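Long-range contacts in hydroxyindole o-methyltransferase (Homo sapiens, PDB 4A6D), which catalyses the last step of melatonin synthesis, transferring a methyl group from S-adenosylmethionine to the hydroxyl of N-acetylserotonin: residues A[43-48]-A[79-84]; A[72-77]-A[85-90]; A[173-178]-A[340-345]; A[179-184]-A[244-249]. All blocks are in the same frame, centred on the assembly; numbering follows the deposited sequence.

Contact 1 (A[43-48]-A[79-84]); sequences PLDVAA and GGKAFY
Leu44 and Tyr84 pair through their backbones as a single antiparallel bridge, with Tyr84 N giving a nearly straight bond to Leu44 O (2.9 Å, 174°) and Leu44 N returning one to Tyr84 O (3.1 Å). Packing is tight around this pair. Phe83 has CG beside its own backbone N (chi1 -72°), which lays the ring alongside Asp45; CB of Asp45 makes an off-centre CH-pi contact, 4.3 Å from the Phe83 ring centroid. Pro43 CB rests on Phe83 CB at 3.9 Å, and Val46 CG2 meets Tyr84 CE1 at 3.8 Å, the two side chains running the same way. The looser, solvent side is at Lys81, beyond the Asp45 carboxylate. There the aliphatic part of Lys81 passes Asp45, CD 3.4 Å from Asp45 OD2, while its NZ stays 5.4 Å from that oxygen, too far for a salt bridge. Asp45 is instead the N-cap of helix 46-53, its OD1 accepting from Ala48 N at 2.9 Å. The contact thus ties the start of that helix to strand 81-86 of the dimerisation domain's hairpin. Leu44 turns to helix 33-39, while Tyr84 packs on helix 57-69 and hydrogen-bonds Asp65 there through OH.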
loop_
_atom_site.group_PDB
_atom_site.type_symbol
_atom_site.label_atom_id
_atom_site.label_comp_id
_atom_site.label_asym_id
_atom_site.label_seq_id
_atom_site.Cartn_x
_atom_site.Cartn_y
_atom_site.Cartn_z
ATOM N N PRO A 43 22.644 19.113 6.802
ATOM C CA PRO A 43 21.688 18.668 5.773
ATOM C C PRO A 43 22.370 18.389 4.430
ATOM O O PRO A 43 23.403 18.992 4.138
ATOM C CB PRO A 43 20.698 19.828 5.689
ATOM C CG PRO A 43 21.489 21.020 6.058
ATOM C CD PRO A 43 22.529 20.565 7.051
ATOM N N LEU A 44 21.788 17.482 3.618
ATOM C CA LEU A 44 22.344 17.073 2.318
ATOM C C LEU A 44 21.447 17.378 1.113
ATOM O O LEU A 44 20.226 17.227 1.212
ATOM C CB LEU A 44 22.621 15.553 2.307
ATOM C CG LEU A 44 23.562 14.936 3.324
ATOM C CD1 LEU A 44 23.526 13.432 3.206
ATOM C CD2 LEU A 44 24.984 15.435 3.135
ATOM N N ASP A 45 22.065 17.696 -0.049
ATOM C CA ASP A 45 21.327 17.908 -1.306
ATOM C C ASP A 45 21.086 16.557 -2.016
ATOM O O ASP A 45 21.621 15.538 -1.563
ATOM C CB ASP A 45 22.027 18.931 -2.234
ATOM C CG ASP A 45 23.462 18.632 -2.646
ATOM O OD1 ASP A 45 23.795 17.439 -2.847
ATOM O OD2 ASP A 45 24.233 19.593 -2.842
ATOM N N VAL A 46 20.288 16.552 -3.114
ATOM C CA VAL A 46 19.931 15.370 -3.933
ATOM C C VAL A 46 21.179 14.578 -4.373
ATOM O O VAL A 46 21.252 13.374 -4.131
ATOM C CB VAL A 46 18.998 15.728 -5.144
ATOM C CG1 VAL A 46 18.726 14.513 -6.037
ATOM C CG2 VAL A 46 17.683 16.341 -4.671
ATOM N N ALA A 47 22.158 15.267 -4.988
ATOM C CA ALA A 47 23.405 14.679 -5.478
ATOM C C ALA A 47 24.234 14.021 -4.380
ATOM O O ALA A 47 24.898 13.030 -4.662
ATOM C CB ALA A 47 24.227 15.720 -6.210
ATOM N N ALA A 48 24.186 14.550 -3.138
ATOM C CA ALA A 48 24.916 13.983 -1.995
ATOM C C ALA A 48 24.197 12.747 -1.438
ATOM O O ALA A 48 24.860 11.819 -0.951
ATOM C CB ALA A 48 25.102 15.029 -0.904
ATOM N N GLY A 79 21.037 28.848 -1.554
ATOM C CA GLY A 79 21.462 29.174 -2.906
ATOM C C GLY A 79 20.514 28.554 -3.911
ATOM O O GLY A 79 19.295 28.560 -3.699
ATOM N N GLY A 80 21.078 27.943 -4.951
ATOM C CA GLY A 80 20.303 27.243 -5.974
ATOM C C GLY A 80 20.144 25.752 -5.712
ATOM O O GLY A 80 20.277 24.948 -6.643
ATOM N N LYS A 81 19.853 25.368 -4.437
ATOM C CA LYS A 81 19.723 23.968 -4.032
ATOM C C LYS A 81 18.885 23.722 -2.770
ATOM O O LYS A 81 19.008 24.441 -1.769
ATOM C CB LYS A 81 21.121 23.352 -3.809
ATOM C CG LYS A 81 21.598 22.434 -4.925
ATOM C CD LYS A 81 23.098 22.151 -4.804
ATOM C CE LYS A 81 23.727 21.737 -6.118
ATOM N NZ LYS A 81 23.771 22.847 -7.117
ATOM N N ALA A 82 18.094 22.629 -2.812
ATOM C CA ALA A 82 17.301 22.093 -1.696
ATOM C C ALA A 82 18.229 21.238 -0.865
ATOM O O ALA A 82 19.056 20.513 -1.422
ATOM C CB ALA A 82 16.161 21.225 -2.218
ATOM N N PHE A 83 18.093 21.342 0.465
ATOM C CA PHE A 83 18.843 20.583 1.464
ATOM C C PHE A 83 17.878 19.888 2.408
ATOM O O PHE A 83 17.010 20.525 3.008
ATOM C CB PHE A 83 19.847 21.470 2.212
ATOM C CG PHE A 83 21.019 21.866 1.346
ATOM C CD1 PHE A 83 22.131 21.043 1.235
ATOM C CD2 PHE A 83 20.998 23.051 0.621
ATOM C CE1 PHE A 83 23.205 21.400 0.418
ATOM C CE2 PHE A 83 22.073 23.406 -0.197
ATOM C CZ PHE A 83 23.176 22.583 -0.279
ATOM N N TYR A 84 18.012 18.566 2.501
ATOM C CA TYR A 84 17.138 17.702 3.283
ATOM C C TYR A 84 17.724 17.363 4.614
ATOM O O TYR A 84 18.937 17.215 4.736
ATOM C CB TYR A 84 16.825 16.426 2.494
ATOM C CG TYR A 84 16.232 16.716 1.132
ATOM C CD1 TYR A 84 17.050 16.929 0.022
ATOM C CD2 TYR A 84 14.858 16.853 0.965
ATOM C CE1 TYR A 84 16.514 17.280 -1.219
ATOM C CE2 TYR A 84 14.310 17.188 -0.275
ATOM C CZ TYR A 84 15.143 17.403 -1.360
ATOM O OH TYR A 84 14.594 17.660 -2.582
#

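Contact 2 (A[72-77]-A[85-90]); sequences LLKVET and RNTELS. With SO4 (sulfate ion), chain G.
Lys74 and Arg85 form an antiparallel hydrogen-bonded pair in the beta hairpin of strands 73-78 and 81-86, part of the dimerisation domain. Two backbone bonds join them: Lys74 N to Arg85 O, at 174°, and Arg85 N to Lys74 O, both 3.0 Å long.

The charged interactions gather on the side chain of Arg85. Its NH1 makes a salt bridge to Glu76 OE2 at 3.0 Å, the carboxylate and guanidinium planes standing 68° apart, and NH2 adds a weak bond to Val75 O. Lys74 CB lies over one face of the guanidinium, toward its rim. With CG between the backbone N and the carbonyl carbon (chi1 85°) and a modest bend at chi3, the Arg85 chain runs across the neighbouring strand to these groups. A leucine here would probably leave Glu76 OE2 without its cationic mate and Val75 O without its weak bond. A sulfate, probably from the crystallisation liquor, sits by Lys74 and accepts from Glu88 N.

Apolar contact is modest: Leu72 CD2 meets Leu89 CD2 at 3.8 Å, next to Tyr15 and Leu12 of the second subunit.

The hydroxyls work where the strand gives way to helix 88-94. Thr87 and Ser90 form a capping box, with Ser90 N bound to Thr87 OG1 and Thr87 N to Ser90 OG (2.9 Å). The same Thr87 hydroxyl reaches back over the hairpin, its OG1 donating to Leu72 O at 2.7 Å from well above the carbonyl plane.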
loop_
_atom_site.group_PDB
_atom_site.type_symbol
_atom_site.label_atom_id
_atom_site.label_comp_id
_atom_site.label_asym_id
_atom_site.label_seq_id
_atom_site.Cartn_x
_atom_site.Cartn_y
_atom_site.Cartn_z
ATOM N N LEU A 72 8.152 12.965 6.588
ATOM C CA LEU A 72 9.189 12.070 7.085
ATOM C C LEU A 72 10.496 12.872 7.047
ATOM O O LEU A 72 11.377 12.639 7.869
ATOM C CB LEU A 72 9.290 10.766 6.261
ATOM C CG LEU A 72 8.034 9.890 6.180
ATOM C CD1 LEU A 72 8.163 8.839 5.089
ATOM C CD2 LEU A 72 7.684 9.282 7.533
ATOM N N LEU A 73 10.597 13.847 6.122
ATOM C CA LEU A 73 11.757 14.741 6.009
ATOM C C LEU A 73 11.376 16.235 5.939
ATOM O O LEU A 73 10.246 16.590 5.579
ATOM C CB LEU A 73 12.653 14.382 4.807
ATOM C CG LEU A 73 13.323 13.012 4.765
ATOM C CD1 LEU A 73 14.109 12.867 3.487
ATOM C CD2 LEU A 73 14.241 12.783 5.972
ATOM N N LYS A 74 12.337 17.105 6.289
ATOM C CA LYS A 74 12.197 18.557 6.215
ATOM C C LYS A 74 13.139 19.056 5.116
ATOM O O LYS A 74 14.230 18.508 4.948
ATOM C CB LYS A 74 12.576 19.235 7.550
ATOM C CG LYS A 74 11.565 19.091 8.693
ATOM C CD LYS A 74 11.668 20.228 9.734
ATOM C CE LYS A 74 12.883 20.142 10.639
ATOM N NZ LYS A 74 12.869 21.170 11.719
ATOM N N VAL A 75 12.729 20.089 4.374
ATOM C CA VAL A 75 13.579 20.660 3.336
ATOM C C VAL A 75 13.844 22.121 3.673
ATOM O O VAL A 75 13.083 22.723 4.434
ATOM C CB VAL A 75 13.040 20.418 1.891
ATOM C CG1 VAL A 75 11.805 21.259 1.586
ATOM C CG2 VAL A 75 14.122 20.643 0.841
ATOM N N GLU A 76 14.961 22.655 3.174
ATOM C CA GLU A 76 15.368 24.048 3.330
ATOM C C GLU A 76 16.084 24.469 2.061
ATOM O O GLU A 76 16.580 23.621 1.314
ATOM C CB GLU A 76 16.198 24.294 4.620
ATOM C CG GLU A 76 17.714 24.190 4.496
ATOM C CD GLU A 76 18.458 24.096 5.818
ATOM O OE1 GLU A 76 18.800 25.156 6.391
ATOM O OE2 GLU A 76 18.705 22.956 6.278
ATOM N N THR A 77 16.116 25.765 1.799
ATOM C CA THR A 77 16.758 26.263 0.602
ATOM C C THR A 77 18.025 27.036 0.953
ATOM O O THR A 77 18.020 27.839 1.890
ATOM C CB THR A 77 15.729 27.040 -0.219
ATOM O OG1 THR A 77 14.550 26.232 -0.330
ATOM C CG2 THR A 77 16.250 27.437 -1.607
ATOM N N ARG A 85 16.859 17.240 5.620
ATOM C CA ARG A 85 17.244 16.889 6.978
ATOM C C ARG A 85 16.164 15.991 7.587
ATOM O O ARG A 85 15.031 15.988 7.102
ATOM C CB ARG A 85 17.513 18.163 7.817
ATOM C CG ARG A 85 16.292 18.810 8.468
ATOM C CD ARG A 85 16.619 20.182 9.031
ATOM N NE ARG A 85 15.538 21.144 8.788
ATOM C CZ ARG A 85 15.321 21.773 7.633
ATOM N NH1 ARG A 85 16.102 21.537 6.581
ATOM N NH2 ARG A 85 14.314 22.627 7.514
ATOM N N ASN A 86 16.517 15.223 8.628
ATOM C CA ASN A 86 15.580 14.341 9.319
ATOM C C ASN A 86 14.604 15.145 10.184
ATOM O O ASN A 86 14.890 16.288 10.578
ATOM C CB ASN A 86 16.331 13.326 10.193
ATOM C CG ASN A 86 16.813 12.078 9.492
ATOM O OD1 ASN A 86 16.084 11.424 8.739
ATOM N ND2 ASN A 86 18.035 11.668 9.803
ATOM N N THR A 87 13.447 14.531 10.464
ATOM C CA THR A 87 12.399 15.051 11.346
ATOM C C THR A 87 12.581 14.380 12.721
ATOM O O THR A 87 13.526 13.602 12.907
ATOM C CB THR A 87 11.018 14.675 10.792
ATOM O OG1 THR A 87 11.001 13.274 10.494
ATOM C CG2 THR A 87 10.612 15.509 9.596
ATOM N N GLU A 88 11.662 14.642 13.671
ATOM C CA GLU A 88 11.704 13.990 14.983
ATOM C C GLU A 88 11.324 12.534 14.758
ATOM O O GLU A 88 11.983 11.645 15.285
ATOM C CB GLU A 88 10.739 14.662 15.973
ATOM C CG GLU A 88 11.299 15.932 16.597
ATOM C CD GLU A 88 12.041 15.789 17.914
ATOM O OE1 GLU A 88 12.372 14.647 18.313
ATOM O OE2 GLU A 88 12.306 16.839 18.544
ATOM N N LEU A 89 10.326 12.309 13.870
ATOM C CA LEU A 89 9.798 11.012 13.444
ATOM C C LEU A 89 10.904 10.086 12.914
ATOM O O LEU A 89 11.042 8.972 13.399
ATOM C CB LEU A 89 8.731 11.253 12.333
ATOM C CG LEU A 89 7.696 10.146 12.083
ATOM C CD1 LEU A 89 6.474 10.698 11.382
ATOM C CD2 LEU A 89 8.279 8.992 11.293
ATOM N N SER A 90 11.635 10.528 11.880
ATOM C CA SER A 90 12.676 9.745 11.220
ATOM C C SER A 90 13.893 9.509 12.083
ATOM O O SER A 90 14.482 8.437 12.014
ATOM C CB SER A 90 13.046 10.327 9.855
ATOM O OG SER A 90 13.393 11.702 9.895
HETATM S S SO4 G . 10.301 18.204 13.191
HETATM O O1 SO4 G . 10.309 18.607 14.611
HETATM O O2 SO4 G . 11.673 18.049 12.732
HETATM O O3 SO4 G . 9.601 16.917 13.056
HETATM O O4 SO4 G . 9.624 19.233 12.388
#

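Contact 3 (A[173-178]-A[340-345]); sequences TAFDLS and AILARK
Phe175 and Leu342 meet through complementary first torsions. In Phe175, CG lies opposite its own carbonyl carbon (chi1 -57°) and the ring drops toward strand 339-344; in Leu342, CB points to the ring from the strand, and CG anti to the backbone N (chi1 176°) sends the branch back toward the root of Phe175. The two side chains therefore overlap head to tail. Leu342 CB sits over the ring centre, 3.7 Å from the Phe175 centroid and 12° off the normal, a well-centred CH-pi contact. Further along the same side chain, Leu342 CD2 covers Phe175 CG at 3.8 Å.

Ala340 closes the other end of the ring. Its carbonyl comes to the ring edge, with Ala340 O 3.7 Å from Phe175 CE2, and its methyl fills the angle between Phe175 and Ala174: Ala340 CB is 3.8 Å from Ala174 CB and 4.0 Å from Phe175 CE2. No hydrogen bond crosses between the segments, which meet mainly through apolar contact.

Beyond the ring, the loop is shaped by an Asx turn in which Asp176 OD1 accepts from both Ser178 N and Ser178 OG, the latter at 2.7 Å. Phe175 also touches Gln330 and Lys332 of strand 329-332. The loop leading from helix 164-173 to strand 182-186 is thereby pinned across 339-344, the one reversed strand of the mixed seven-stranded sheet; the order 3-2-1-4-5-7-6 with that reversed strand is the hallmark of the class I methyltransferase fold.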
loop_
_atom_site.group_PDB
_atom_site.type_symbol
_atom_site.label_atom_id
_atom_site.label_comp_id
_atom_site.label_asym_id
_atom_site.label_seq_id
_atom_site.Cartn_x
_atom_site.Cartn_y
_atom_site.Cartn_z
ATOM N N THR A 173 4.101 -3.685 32.498
ATOM C CA THR A 173 3.658 -2.972 33.711
ATOM C C THR A 173 2.135 -2.824 33.881
ATOM O O THR A 173 1.701 -2.275 34.895
ATOM C CB THR A 173 4.433 -1.670 33.982
ATOM O OG1 THR A 173 4.148 -0.728 32.953
ATOM C CG2 THR A 173 5.932 -1.894 34.141
ATOM N N ALA A 174 1.334 -3.362 32.933
ATOM C CA ALA A 174 -0.132 -3.405 32.987
ATOM C C ALA A 174 -0.573 -4.128 34.304
ATOM O O ALA A 174 -1.529 -3.710 34.954
ATOM C CB ALA A 174 -0.665 -4.151 31.757
ATOM N N PHE A 175 0.153 -5.196 34.686
ATOM C CA PHE A 175 -0.019 -5.985 35.908
ATOM C C PHE A 175 1.329 -6.022 36.631
ATOM O O PHE A 175 2.378 -5.966 35.986
ATOM C CB PHE A 175 -0.472 -7.431 35.586
ATOM C CG PHE A 175 -1.754 -7.544 34.788
ATOM C CD1 PHE A 175 -2.998 -7.485 35.421
ATOM C CD2 PHE A 175 -1.718 -7.706 33.403
ATOM C CE1 PHE A 175 -4.187 -7.552 34.676
ATOM C CE2 PHE A 175 -2.904 -7.785 32.657
ATOM C CZ PHE A 175 -4.131 -7.725 33.295
ATOM N N ASP A 176 1.299 -6.126 37.957
ATOM C CA ASP A 176 2.486 -6.208 38.799
ATOM C C ASP A 176 2.988 -7.652 38.797
ATOM O O ASP A 176 2.444 -8.537 39.475
ATOM C CB ASP A 176 2.189 -5.686 40.218
ATOM C CG ASP A 176 3.261 -5.950 41.253
ATOM O OD1 ASP A 176 4.445 -6.115 40.865
ATOM O OD2 ASP A 176 2.925 -5.961 42.460
ATOM N N LEU A 177 4.038 -7.863 38.013
ATOM C CA LEU A 177 4.658 -9.158 37.779
ATOM C C LEU A 177 5.768 -9.490 38.770
ATOM O O LEU A 177 6.345 -10.579 38.689
ATOM C CB LEU A 177 5.181 -9.244 36.331
ATOM C CG LEU A 177 4.289 -8.834 35.146
ATOM C CD1 LEU A 177 4.982 -9.158 33.855
ATOM C CD2 LEU A 177 2.960 -9.566 35.151
ATOM N N SER A 178 6.044 -8.592 39.732
ATOM C CA SER A 178 7.068 -8.805 40.764
ATOM C C SER A 178 6.712 -10.024 41.627
ATOM O O SER A 178 7.578 -10.619 42.266
ATOM C CB SER A 178 7.207 -7.561 41.639
ATOM O OG SER A 178 6.126 -7.444 42.553
ATOM N N ALA A 340 -2.357 -6.392 27.210
ATOM C CA ALA A 340 -1.930 -7.494 28.097
ATOM C C ALA A 340 -3.111 -8.199 28.712
ATOM O O ALA A 340 -4.065 -7.552 29.143
ATOM C CB ALA A 340 -1.042 -6.946 29.202
ATOM N N ILE A 341 -3.045 -9.524 28.751
ATOM C CA ILE A 341 -4.006 -10.416 29.419
ATOM C C ILE A 341 -3.227 -11.238 30.435
ATOM O O ILE A 341 -2.196 -11.828 30.083
ATOM C CB ILE A 341 -4.701 -11.399 28.432
ATOM C CG1 ILE A 341 -5.679 -10.675 27.520
ATOM C CG2 ILE A 341 -5.386 -12.573 29.200
ATOM C CD1 ILE A 341 -5.954 -11.408 26.335
ATOM N N LEU A 342 -3.762 -11.325 31.674
ATOM C CA LEU A 342 -3.220 -12.172 32.720
ATOM C C LEU A 342 -4.312 -13.060 33.310
ATOM O O LEU A 342 -5.369 -12.558 33.704
ATOM C CB LEU A 342 -2.556 -11.333 33.816
ATOM C CG LEU A 342 -2.020 -12.081 35.022
ATOM C CD1 LEU A 342 -0.756 -12.816 34.662
ATOM C CD2 LEU A 342 -1.741 -11.119 36.180
ATOM N N ALA A 343 -4.045 -14.372 33.368
ATOM C CA ALA A 343 -4.905 -15.376 34.014
ATOM C C ALA A 343 -4.039 -16.233 34.958
ATOM O O ALA A 343 -2.813 -16.288 34.817
ATOM C CB ALA A 343 -5.604 -16.241 32.980
ATOM N N ARG A 344 -4.669 -16.886 35.925
ATOM C CA ARG A 344 -3.933 -17.638 36.915
ATOM C C ARG A 344 -4.396 -19.062 37.029
ATOM O O ARG A 344 -5.488 -19.385 36.573
ATOM C CB ARG A 344 -4.091 -16.960 38.294
ATOM C CG ARG A 344 -3.981 -15.425 38.282
ATOM C CD ARG A 344 -2.554 -14.965 38.022
ATOM N NE ARG A 344 -1.679 -15.387 39.113
ATOM C CZ ARG A 344 -1.370 -14.630 40.153
ATOM N NH1 ARG A 344 -1.820 -13.383 40.234
ATOM N NH2 ARG A 344 -0.599 -15.108 41.119
ATOM N N LYS A 345 -3.581 -19.902 37.680
ATOM C CA LYS A 345 -3.920 -21.280 38.019
ATOM C C LYS A 345 -4.309 -21.317 39.512
ATOM O O LYS A 345 -3.565 -20.799 40.355
ATOM C CB LYS A 345 -2.751 -22.255 37.724
ATOM C CG LYS A 345 -3.100 -23.670 38.129
ATOM C CD LYS A 345 -2.019 -24.649 37.823
ATOM C CE LYS A 345 -2.521 -26.067 37.859
ATOM N NZ LYS A 345 -1.537 -27.001 37.248
#

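Contact 4 (A[179-184]-A[244-249]); sequences VFPLMC and EADLYI
Leu182 O is gripped by two backbone donors, Asp246 N at 2.8 Å and Leu247 N at 3.3 Å, where strands 182-186 and 247-251 begin to run parallel in the Rossmann-like sheet of the methyltransferase domain. Asp246 N comes from above the carbonyl plane and Leu247 N lies within it. Asp246 answers with its side chain: OD2 takes the N-H of Leu182 on its anti lone pair (2.8 Å), while OD1 makes a salt bridge to Lys274, so both carboxylate oxygens are engaged. Further in, the ladder continues from Cys184 N to Leu247 O and from Ile249 N to Cys184 O, the latter at 170°.

Met183 and Leu247 share one face of the sheet, lying side by side with Met183 SD 3.9 Å from Leu247 CD2. Phe180 packs on this side too. Its ring is sandwiched between Val179 CG1 on one face and Leu247 CD1 on the other, CD1 being 4.0 Å from the Phe180 centroid. An alanine at this position would leave Leu247 CD1 without the ring it packs on and is likely to open a gap beside Arg344, which also touches Phe180.

Ile249 approaches the cofactor end of the strand, its side chain about 7 Å from the bound S-adenosylmethionine. On the opposite face Ala245 CB lies over the Tyr248 ring, whose OH bonds to Pro243 O. Cys184 CB meets Tyr248 CD1 at 3.8 Å, and Cys184 SG, anti to the backbone N (chi1 178°), lies obliquely beside the ring, 5.2 Å from the Tyr248 centroid.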
loop_
_atom_site.group_PDB
_atom_site.type_symbol
_atom_site.label_atom_id
_atom_site.label_comp_id
_atom_site.label_asym_id
_atom_site.label_seq_id
_atom_site.Cartn_x
_atom_site.Cartn_y
_atom_site.Cartn_z
ATOM N N VAL A 179 5.427 -10.397 41.590
ATOM C CA VAL A 179 4.742 -11.514 42.248
ATOM C C VAL A 179 5.209 -12.899 41.700
ATOM O O VAL A 179 4.992 -13.928 42.343
ATOM C CB VAL A 179 3.226 -11.206 42.032
ATOM C CG1 VAL A 179 2.466 -12.259 41.239
ATOM C CG2 VAL A 179 2.523 -10.864 43.324
ATOM N N PHE A 180 5.832 -12.904 40.491
ATOM C CA PHE A 180 6.317 -14.078 39.771
ATOM C C PHE A 180 7.835 -13.992 39.677
ATOM O O PHE A 180 8.354 -13.464 38.698
ATOM C CB PHE A 180 5.704 -14.104 38.360
ATOM C CG PHE A 180 4.205 -13.968 38.300
ATOM C CD1 PHE A 180 3.377 -15.008 38.719
ATOM C CD2 PHE A 180 3.615 -12.828 37.757
ATOM C CE1 PHE A 180 1.987 -14.899 38.621
ATOM C CE2 PHE A 180 2.220 -12.708 37.672
ATOM C CZ PHE A 180 1.414 -13.741 38.111
ATOM N N PRO A 181 8.573 -14.463 40.681
ATOM C CA PRO A 181 10.044 -14.362 40.622
ATOM C C PRO A 181 10.715 -15.030 39.421
ATOM O O PRO A 181 11.696 -14.515 38.911
ATOM C CB PRO A 181 10.494 -15.022 41.934
ATOM C CG PRO A 181 9.310 -15.019 42.796
ATOM C CD PRO A 181 8.140 -15.160 41.912
ATOM N N LEU A 182 10.203 -16.171 38.990
ATOM C CA LEU A 182 10.779 -16.904 37.880
ATOM C C LEU A 182 9.828 -16.860 36.676
ATOM O O LEU A 182 8.632 -17.136 36.818
ATOM C CB LEU A 182 11.147 -18.312 38.357
ATOM C CG LEU A 182 11.627 -19.387 37.379
ATOM C CD1 LEU A 182 12.766 -18.902 36.455
ATOM C CD2 LEU A 182 12.033 -20.630 38.147
ATOM N N MET A 183 10.349 -16.425 35.508
ATOM C CA MET A 183 9.525 -16.259 34.304
ATOM C C MET A 183 10.024 -17.031 33.105
ATOM O O MET A 183 11.207 -17.345 33.016
ATOM C CB MET A 183 9.404 -14.770 33.925
ATOM C CG MET A 183 8.874 -13.898 35.016
ATOM S SD MET A 183 8.676 -12.218 34.409
ATOM C CE MET A 183 8.179 -11.387 35.899
ATOM N N CYS A 184 9.130 -17.281 32.143
ATOM C CA CYS A 184 9.509 -17.939 30.891
ATOM C C CYS A 184 8.801 -17.276 29.718
ATOM O O CYS A 184 7.570 -17.206 29.703
ATOM C CB CYS A 184 9.273 -19.450 30.922
ATOM S SG CYS A 184 9.668 -20.286 29.359
ATOM N N GLU A 244 10.789 -24.545 34.149
ATOM C CA GLU A 244 9.947 -24.274 35.334
ATOM C C GLU A 244 9.858 -22.788 35.489
ATOM O O GLU A 244 10.858 -22.088 35.279
ATOM C CB GLU A 244 10.491 -24.909 36.618
ATOM C CG GLU A 244 9.958 -26.317 36.849
ATOM C CD GLU A 244 11.031 -27.372 37.077
ATOM O OE1 GLU A 244 11.744 -27.724 36.106
ATOM O OE2 GLU A 244 11.159 -27.846 38.231
ATOM N N ALA A 245 8.645 -22.291 35.747
ATOM C CA ALA A 245 8.383 -20.853 35.838
ATOM C C ALA A 245 7.102 -20.600 36.614
ATOM O O ALA A 245 6.227 -21.476 36.683
ATOM C CB ALA A 245 8.265 -20.244 34.440
ATOM N N ASP A 246 7.007 -19.400 37.212
ATOM C CA ASP A 246 5.854 -18.955 37.984
ATOM C C ASP A 246 4.930 -18.270 37.010
ATOM O O ASP A 246 3.716 -18.303 37.195
ATOM C CB ASP A 246 6.292 -17.975 39.100
ATOM C CG ASP A 246 7.301 -18.569 40.064
ATOM O OD1 ASP A 246 7.010 -19.624 40.644
ATOM O OD2 ASP A 246 8.384 -17.976 40.231
ATOM N N LEU A 247 5.523 -17.659 35.959
ATOM C CA LEU A 247 4.817 -16.950 34.882
ATOM C C LEU A 247 5.304 -17.376 33.507
ATOM O O LEU A 247 6.512 -17.348 33.225
ATOM C CB LEU A 247 4.954 -15.427 35.058
ATOM C CG LEU A 247 4.288 -14.522 34.025
ATOM C CD1 LEU A 247 2.790 -14.482 34.199
ATOM C CD2 LEU A 247 4.862 -13.128 34.085
ATOM N N TYR A 248 4.353 -17.750 32.643
ATOM C CA TYR A 248 4.629 -18.034 31.228
ATOM C C TYR A 248 4.098 -16.857 30.402
ATOM O O TYR A 248 2.948 -16.455 30.592
ATOM C CB TYR A 248 4.026 -19.383 30.797
ATOM C CG TYR A 248 4.739 -20.550 31.462
ATOM C CD1 TYR A 248 5.891 -21.100 30.900
ATOM C CD2 TYR A 248 4.325 -21.031 32.704
ATOM C CE1 TYR A 248 6.596 -22.110 31.542
ATOM C CE2 TYR A 248 5.022 -22.057 33.354
ATOM C CZ TYR A 248 6.159 -22.584 32.768
ATOM O OH TYR A 248 6.820 -23.627 33.355
ATOM N N ILE A 249 4.952 -16.247 29.558
ATOM C CA ILE A 249 4.585 -15.097 28.713
ATOM C C ILE A 249 4.380 -15.556 27.278
ATOM O O ILE A 249 5.261 -16.205 26.724
ATOM C CB ILE A 249 5.626 -13.940 28.793
ATOM C CG1 ILE A 249 5.958 -13.563 30.270
ATOM C CG2 ILE A 249 5.197 -12.722 27.936
ATOM C CD1 ILE A 249 7.114 -12.500 30.480
#

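How the contacts relate
Contacts 1 and 2 share strand 81-86 and knit one small hairpin in the dimerisation domain, joined by a probable hydrogen bond from Phe83 N to Glu76 O; both touch the second subunit. Contact 1 is a surface contact and contact 2 is partly buried, and each combines backbone pairing, polar helix capping and charged side chains near solvent. Contacts 3 and 4 are buried in the catalytic domain, some 40 to 54 Å away between centres. They reach the same sheet, contact 4 nested within the chain loop closed by contact 3, and Leu342 meets Leu247 between them. Contact 4 is built on parallel backbone bonds, contact 3 mainly on apolar packing, with no hydrogen bond across it.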